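Local coordinates for protein anthranilate synthase component I (Streptococcus pneumoniae serotype 4, PDB 5KCK) that belongs to the anthranilate synthase component 1 family, enzymes with a mixed alpha/beta fold built on large antiparallel sheets, at residues 261-266 and 401-406; 267-272 and 343-348; 73-78 and 395-400. All blocks are in the same frame, centred on the assembly; numbering follows the deposited sequence.

Interaction 1: 261-266 and 401-406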
# COMPACT_ATOMS: atom_id res chain seq x y z
N VAL A 261 8.50 16.03 -17.27
CA VAL A 261 9.19 17.09 -16.54
C VAL A 261 8.33 17.46 -15.35
O VAL A 261 7.10 17.38 -15.40
CB VAL A 261 9.45 18.32 -17.44
CG1 VAL A 261 8.14 19.05 -17.74
CG2 VAL A 261 10.46 19.26 -16.79
N SER A 262 8.97 17.84 -14.25
CA SER A 262 8.27 18.39 -13.11
C SER A 262 8.99 19.63 -12.62
O SER A 262 10.20 19.80 -12.81
CB SER A 262 8.14 17.37 -11.99
OG SER A 262 9.39 17.16 -11.36
N VAL A 263 8.23 20.52 -12.00
CA VAL A 263 8.76 21.70 -11.35
C VAL A 263 8.23 21.73 -9.94
O VAL A 263 7.01 21.64 -9.74
CB VAL A 263 8.38 22.99 -12.10
CG1 VAL A 263 9.05 24.19 -11.44
CG2 VAL A 263 8.73 22.87 -13.56
N LYS A 264 9.13 21.86 -8.97
CA LYS A 264 8.75 21.79 -7.56
C LYS A 264 9.64 22.76 -6.79
O LYS A 264 10.86 22.57 -6.73
CB LYS A 264 8.89 20.37 -7.04
CG LYS A 264 8.91 20.25 -5.52
CD LYS A 264 7.52 20.05 -4.96
CE LYS A 264 7.59 19.64 -3.49
NZ LYS A 264 8.52 18.48 -3.29
N ASN A 265 9.03 23.80 -6.22
CA ASN A 265 9.72 24.85 -5.47
C ASN A 265 10.94 25.37 -6.22
O ASN A 265 12.05 25.45 -5.69
CB ASN A 265 10.12 24.35 -4.08
CG ASN A 265 8.91 24.02 -3.21
OD1 ASN A 265 7.83 24.61 -3.37
ND2 ASN A 265 9.08 23.09 -2.28
N GLY A 266 10.73 25.74 -7.49
CA GLY A 266 11.78 26.30 -8.30
C GLY A 266 12.80 25.32 -8.84
O GLY A 266 13.72 25.74 -9.56
N GLY A 401 2.37 27.29 -8.93
CA GLY A 401 3.37 27.28 -9.98
C GLY A 401 4.16 26.00 -10.09
O GLY A 401 4.96 25.86 -11.02
N ASP A 402 3.99 25.07 -9.15
CA ASP A 402 4.53 23.72 -9.30
C ASP A 402 3.81 23.00 -10.44
O ASP A 402 2.69 23.35 -10.83
CB ASP A 402 4.37 22.91 -8.02
CG ASP A 402 5.34 23.34 -6.93
OD1 ASP A 402 6.25 24.14 -7.22
OD2 ASP A 402 5.18 22.86 -5.79
N MSE A 403 4.47 21.98 -10.97
CA MSE A 403 3.95 21.27 -12.13
C MSE A 403 4.47 19.85 -12.16
O MSE A 403 5.60 19.60 -11.75
CB MSE A 403 4.34 21.99 -13.41
CG MSE A 403 3.72 21.39 -14.65
SE MSE A 403 4.24 22.35 -16.27
CE MSE A 403 6.16 21.90 -16.28
N ASP A 404 3.65 18.92 -12.64
CA ASP A 404 4.10 17.54 -12.82
C ASP A 404 3.43 16.98 -14.07
O ASP A 404 2.21 16.85 -14.12
CB ASP A 404 3.77 16.70 -11.59
CG ASP A 404 4.42 15.34 -11.62
OD1 ASP A 404 5.24 15.10 -12.54
OD2 ASP A 404 4.11 14.51 -10.74
N LEU A 405 4.24 16.64 -15.07
CA LEU A 405 3.74 16.24 -16.38
C LEU A 405 4.31 14.88 -16.77
O LEU A 405 5.53 14.68 -16.73
CB LEU A 405 4.10 17.28 -17.45
CG LEU A 405 3.39 18.63 -17.36
CD1 LEU A 405 3.91 19.53 -18.45
CD2 LEU A 405 1.87 18.45 -17.49
N ALA A 406 3.43 13.96 -17.15
CA ALA A 406 3.83 12.68 -17.72
C ALA A 406 3.91 12.75 -19.24
O ALA A 406 3.18 13.51 -19.89
CB ALA A 406 2.85 11.58 -17.31
O HOH W 1 8.09 25.96 -8.21
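Strands 261-264 and 403-406 run antiparallel, their axes 4.5 Å apart at closest approach and their directions 169° apart. Val261 with Leu405 and Val263 with Met403 form hydrogen-bonded pairs, and Ser262 with Asp404 is the non-hydrogen-bonded pair between them. Around Val263 the rungs are short: its N lies 2.8 Å from Met403 O, and Met403 N returns an equally short bond to Val263 O. The outer pair is less even, since Val261 N to Leu405 O is a weak bond although Leu405 N to Val261 O is a good one. On the face bearing Val261, Val263, Met403 and Leu405, the selenomethionine Met403 bends at its last torsion (chi3 67°), which sets CE 3.8 Å from Val261 CG1 and 3.9 Å from Val263 CG2. Helix 354-361 covers this apolar face, with Ala357 against Val263 and Met355 against Met403. Strand 259-264 is the first arm of a beta hairpin whose two-residue turn, Asn265-Gly266, has positive phi at both residues, as in type I'. The carboxylate of Asp402 reaches across to this turn. Its OD1 accepts Asn265 N at 3.0 Å, approached on the syn side but 34° out of the carboxylate plane. Water 1 donates to the same oxygen and accepts Gly266 N at 2.7 Å, so two bonds grip OD1 and both lead to the turn. The aliphatic part of Lys264 passes Asp402 with CD 3.7 Å from OD2, while NZ stays well short of a salt bridge. On the other face, Asp404 OD1 approaches Ser262 CB to 3.7 Å and is hydrogen-bonded to the hydroxyl of Tyr241.

Interaction 2: 267-272 and 343-348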
# COMPACT_ATOMS: atom_id res chain seq x y z
N ILE A 267 12.67 24.04 -8.52
CA ILE A 267 13.56 22.99 -9.02
C ILE A 267 12.89 22.29 -10.20
O ILE A 267 11.74 21.83 -10.08
CB ILE A 267 13.92 21.99 -7.91
CG1 ILE A 267 14.38 22.72 -6.64
CG2 ILE A 267 14.96 20.98 -8.39
CD1 ILE A 267 15.55 23.67 -6.85
N VAL A 268 13.59 22.20 -11.32
CA VAL A 268 13.15 21.43 -12.49
C VAL A 268 13.81 20.06 -12.46
O VAL A 268 15.02 19.95 -12.26
CB VAL A 268 13.50 22.17 -13.80
CG1 VAL A 268 12.88 21.46 -14.99
CG2 VAL A 268 13.02 23.60 -13.72
N THR A 269 13.01 19.01 -12.66
CA THR A 269 13.50 17.64 -12.59
C THR A 269 13.07 16.87 -13.84
O THR A 269 11.92 16.97 -14.26
CB THR A 269 12.97 16.91 -11.35
OG1 THR A 269 13.39 17.60 -10.16
CG2 THR A 269 13.45 15.46 -11.30
N THR A 270 13.99 16.11 -14.42
CA THR A 270 13.65 15.09 -15.40
C THR A 270 14.13 13.74 -14.90
O THR A 270 15.02 13.64 -14.05
CB THR A 270 14.24 15.36 -16.79
OG1 THR A 270 15.67 15.37 -16.72
CG2 THR A 270 13.75 16.68 -17.37
N ASN A 271 13.54 12.69 -15.45
CA ASN A 271 13.80 11.32 -15.01
C ASN A 271 14.00 10.46 -16.25
O ASN A 271 13.11 9.71 -16.66
CB ASN A 271 12.66 10.83 -14.12
CG ASN A 271 12.85 9.40 -13.67
OD1 ASN A 271 11.94 8.58 -13.81
ND2 ASN A 271 14.03 9.08 -13.15
N PRO A 272 15.17 10.56 -16.89
CA PRO A 272 15.41 9.76 -18.10
C PRO A 272 15.20 8.28 -17.87
O PRO A 272 15.79 7.69 -16.95
CB PRO A 272 16.87 10.08 -18.43
CG PRO A 272 17.10 11.42 -17.87
CD PRO A 272 16.28 11.49 -16.61
N VAL A 343 18.20 10.68 -12.66
CA VAL A 343 17.53 11.90 -12.22
C VAL A 343 18.42 13.10 -12.53
O VAL A 343 19.60 13.11 -12.17
CB VAL A 343 17.19 11.84 -10.71
CG1 VAL A 343 16.52 13.13 -10.24
CG2 VAL A 343 16.28 10.64 -10.41
N VAL A 344 17.85 14.09 -13.21
CA VAL A 344 18.53 15.35 -13.51
C VAL A 344 17.71 16.48 -12.91
O VAL A 344 16.48 16.51 -13.05
CB VAL A 344 18.69 15.56 -15.03
CG1 VAL A 344 19.62 16.75 -15.30
CG2 VAL A 344 19.21 14.29 -15.69
N LYS A 345 18.39 17.41 -12.23
CA LYS A 345 17.74 18.53 -11.56
C LYS A 345 18.51 19.81 -11.82
O LYS A 345 19.74 19.80 -11.98
CB LYS A 345 17.64 18.30 -10.04
CG LYS A 345 16.70 17.20 -9.62
CD LYS A 345 16.82 16.90 -8.13
CE LYS A 345 15.74 15.93 -7.68
NZ LYS A 345 14.36 16.49 -7.97
N GLY A 346 17.78 20.93 -11.83
CA GLY A 346 18.39 22.24 -11.87
C GLY A 346 17.51 23.29 -11.23
O GLY A 346 16.31 23.07 -11.02
N ARG A 347 18.11 24.44 -10.94
CA ARG A 347 17.40 25.56 -10.33
C ARG A 347 16.89 26.51 -11.42
O ARG A 347 17.68 27.21 -12.06
CB ARG A 347 18.30 26.29 -9.34
CG ARG A 347 17.61 27.37 -8.53
CD ARG A 347 18.55 27.97 -7.50
NE ARG A 347 19.17 26.94 -6.67
CZ ARG A 347 18.59 26.37 -5.61
NH1 ARG A 347 17.36 26.73 -5.26
NH2 ARG A 347 19.22 25.43 -4.92
N LEU A 348 15.58 26.54 -11.61
CA LEU A 348 14.96 27.39 -12.62
C LEU A 348 15.36 28.85 -12.45
O LEU A 348 15.41 29.38 -11.34
CB LEU A 348 13.44 27.24 -12.51
CG LEU A 348 12.52 27.77 -13.60
CD1 LEU A 348 12.80 27.05 -14.91
CD2 LEU A 348 11.08 27.59 -13.17
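Val268 and Thr270 form hydrogen-bonded pairs with Gly346 and Val344 as strand 267-270 runs antiparallel to strand 343-347, the axes 4.7 Å apart at closest approach. Between these rungs Thr269 and Lys345 run alongside each other in the same direction. The lysine is extended until a final bend (chi4 -58°) folds NZ back to donate to Thr269 OG1 at 2.6 Å. Next along this face, Ile267 CD1 lies over one face of the Arg347 guanidinium, 3.9 Å from NH1; a glycerol sits beside the same arginine. The opposite face is largely apolar, Thr270 OG1 being the exception. Val268 CG2 meets Leu348 CD1 at 3.7 Å, while Gly346 puts no side chain beside Val268. Thr270 flanks Val344, OG1 3.5 Å from Val344 CB, and Pro272 CD follows at 4.2 Å from Val344 CG2. Helix 297-316 packs on this side through Ile314; strand 267-270 is an inner strand, between 259-264 and 338-347. The two faces thus differ in chemistry: the lysine and arginine use the more exposed side, whereas Thr270 OG1, buried against valine and without a polar partner, takes part through packing alone.

Interaction 3: 73-78 and 395-400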
# COMPACT_ATOMS: atom_id res chain seq x y z
N PHE A 73 -0.86 32.39 -21.26
CA PHE A 73 -2.16 32.67 -20.67
C PHE A 73 -2.51 31.64 -19.60
O PHE A 73 -2.99 32.00 -18.52
CB PHE A 73 -3.25 32.71 -21.74
CG PHE A 73 -4.60 33.13 -21.22
CD1 PHE A 73 -4.84 34.45 -20.86
CD2 PHE A 73 -5.63 32.21 -21.07
CE1 PHE A 73 -6.08 34.85 -20.37
CE2 PHE A 73 -6.87 32.59 -20.58
CZ PHE A 73 -7.10 33.92 -20.23
N LEU A 74 -2.28 30.36 -19.89
CA LEU A 74 -2.60 29.33 -18.91
C LEU A 74 -1.88 29.58 -17.59
O LEU A 74 -2.48 29.50 -16.52
CB LEU A 74 -2.25 27.95 -19.46
CG LEU A 74 -2.39 26.81 -18.46
CD1 LEU A 74 -3.85 26.45 -18.28
CD2 LEU A 74 -1.56 25.60 -18.90
N TYR A 75 -0.59 29.92 -17.66
CA TYR A 75 0.15 30.16 -16.43
C TYR A 75 -0.37 31.38 -15.70
O TYR A 75 -0.56 31.34 -14.48
CB TYR A 75 1.64 30.33 -16.73
CG TYR A 75 2.47 30.31 -15.47
CD1 TYR A 75 2.85 29.11 -14.89
CD2 TYR A 75 2.86 31.50 -14.84
CE1 TYR A 75 3.61 29.09 -13.73
CE2 TYR A 75 3.61 31.49 -13.68
CZ TYR A 75 3.99 30.27 -13.13
OH TYR A 75 4.74 30.22 -11.98
N GLU A 76 -0.61 32.46 -16.43
CA GLU A 76 -1.13 33.68 -15.83
C GLU A 76 -2.45 33.43 -15.10
O GLU A 76 -2.65 33.93 -13.99
CB GLU A 76 -1.28 34.74 -16.91
CG GLU A 76 -1.90 36.03 -16.45
CD GLU A 76 -2.03 37.01 -17.60
OE1 GLU A 76 -3.18 37.42 -17.90
OE2 GLU A 76 -0.99 37.34 -18.21
N VAL A 77 -3.36 32.65 -15.70
CA VAL A 77 -4.64 32.39 -15.06
C VAL A 77 -4.48 31.47 -13.86
O VAL A 77 -5.16 31.63 -12.84
CB VAL A 77 -5.64 31.82 -16.09
CG1 VAL A 77 -6.81 31.14 -15.37
CG2 VAL A 77 -6.14 32.92 -17.01
N ILE A 78 -3.56 30.51 -13.94
CA ILE A 78 -3.46 29.48 -12.91
C ILE A 78 -2.68 29.96 -11.70
O ILE A 78 -3.06 29.68 -10.56
CB ILE A 78 -2.83 28.21 -13.51
CG1 ILE A 78 -3.78 27.59 -14.54
CG2 ILE A 78 -2.44 27.24 -12.42
CD1 ILE A 78 -5.19 27.71 -14.17
N GLY A 395 -0.90 15.88 -17.12
CA GLY A 395 -0.73 16.02 -15.69
C GLY A 395 -1.39 17.27 -15.14
O GLY A 395 -2.52 17.56 -15.53
N TYR A 396 -0.72 18.00 -14.25
CA TYR A 396 -1.32 19.18 -13.63
C TYR A 396 -0.34 20.35 -13.59
O TYR A 396 0.89 20.17 -13.64
CB TYR A 396 -1.82 18.89 -12.20
CG TYR A 396 -0.72 18.60 -11.19
CD1 TYR A 396 -0.04 19.63 -10.53
CD2 TYR A 396 -0.38 17.29 -10.86
CE1 TYR A 396 0.97 19.36 -9.61
CE2 TYR A 396 0.61 17.00 -9.93
CZ TYR A 396 1.28 18.04 -9.31
OH TYR A 396 2.26 17.74 -8.40
N LEU A 397 -0.90 21.55 -13.49
CA LEU A 397 -0.18 22.77 -13.16
C LEU A 397 -0.83 23.36 -11.91
O LEU A 397 -1.98 23.79 -11.95
CB LEU A 397 -0.21 23.77 -14.32
CG LEU A 397 0.36 25.16 -14.03
CD1 LEU A 397 1.90 25.12 -13.92
CD2 LEU A 397 -0.09 26.15 -15.10
N SER A 398 -0.09 23.36 -10.81
CA SER A 398 -0.64 23.82 -9.55
C SER A 398 -0.64 25.34 -9.47
O SER A 398 0.22 26.02 -10.05
CB SER A 398 0.14 23.25 -8.38
OG SER A 398 -0.36 23.74 -7.16
N ALA A 399 -1.61 25.87 -8.73
CA ALA A 399 -1.69 27.31 -8.47
C ALA A 399 -0.42 27.85 -7.82
O ALA A 399 -0.11 29.04 -7.94
CB ALA A 399 -2.90 27.61 -7.60
N THR A 400 0.33 27.00 -7.11
CA THR A 400 1.63 27.40 -6.59
C THR A 400 2.66 27.67 -7.69
O THR A 400 3.73 28.20 -7.39
CB THR A 400 2.19 26.33 -5.66
OG1 THR A 400 2.49 25.15 -6.43
CG2 THR A 400 1.19 25.99 -4.56
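Leu397 is the bump of this contact, and three side chains from the last turns of helix 70-78 form the hollow that takes it. Its CD2 methyl enters between Leu74, Tyr75 and Ile78, with CG anti to the backbone N (chi1 172°), a rotation that throws the branch out from strand 396-398 toward the helix. Ile78 makes the closest wall: CG2 touches Leu397 CD2 at 3.7 Å and also rests 3.5 Å from Leu397 O. Leu74 comes in from another side, tip to tip, CD2 to CD2 at 4.1 Å. Tyr75 completes the hollow with CD1 4.2 Å from Leu397 CD2, the two side chains crossing at about a right angle and the methyl meeting the ring obliquely. Ala354 and Met355 of helix 354-361 also touch Leu397. A smaller fit follows where the strand gives way to a turn. There Ala399 slips under the helix end, its CA making a CA-H...O contact of 3.4 Å with Ile78 O, a carbonyl that also accepts a hydrogen bond from the hydroxyl of Tyr147. Between the two segments, the packing of the helix against inner strand 393-398 rests on shape and apolar burial, to which the Ala399 C-H probably adds a little at the helix's carbonyl end; just beyond the helix, Ala399 also bonds the backbone of Lys80.

From the N terminus, helix segment 73-78 comes first and meets 395-400 after 316 intervening residues, so interaction 3 closes the longest loop. Segment 261-266 then pairs with 401-406, with 134 residues between; interactions 1 and 3 cross, because their segments alternate along the chain. Interaction 2, joining 267-272 to 343-348, is nested inside both loops. All three reach one antiparallel sheet, in which strands 393-398, 403-407, 259-264, 267-270 and 338-347 lie in that order. The hairpins 393-407 and 259-270 thereby link the contacts into a continuous run, while interaction 3 brings in a helix from the N-terminal region.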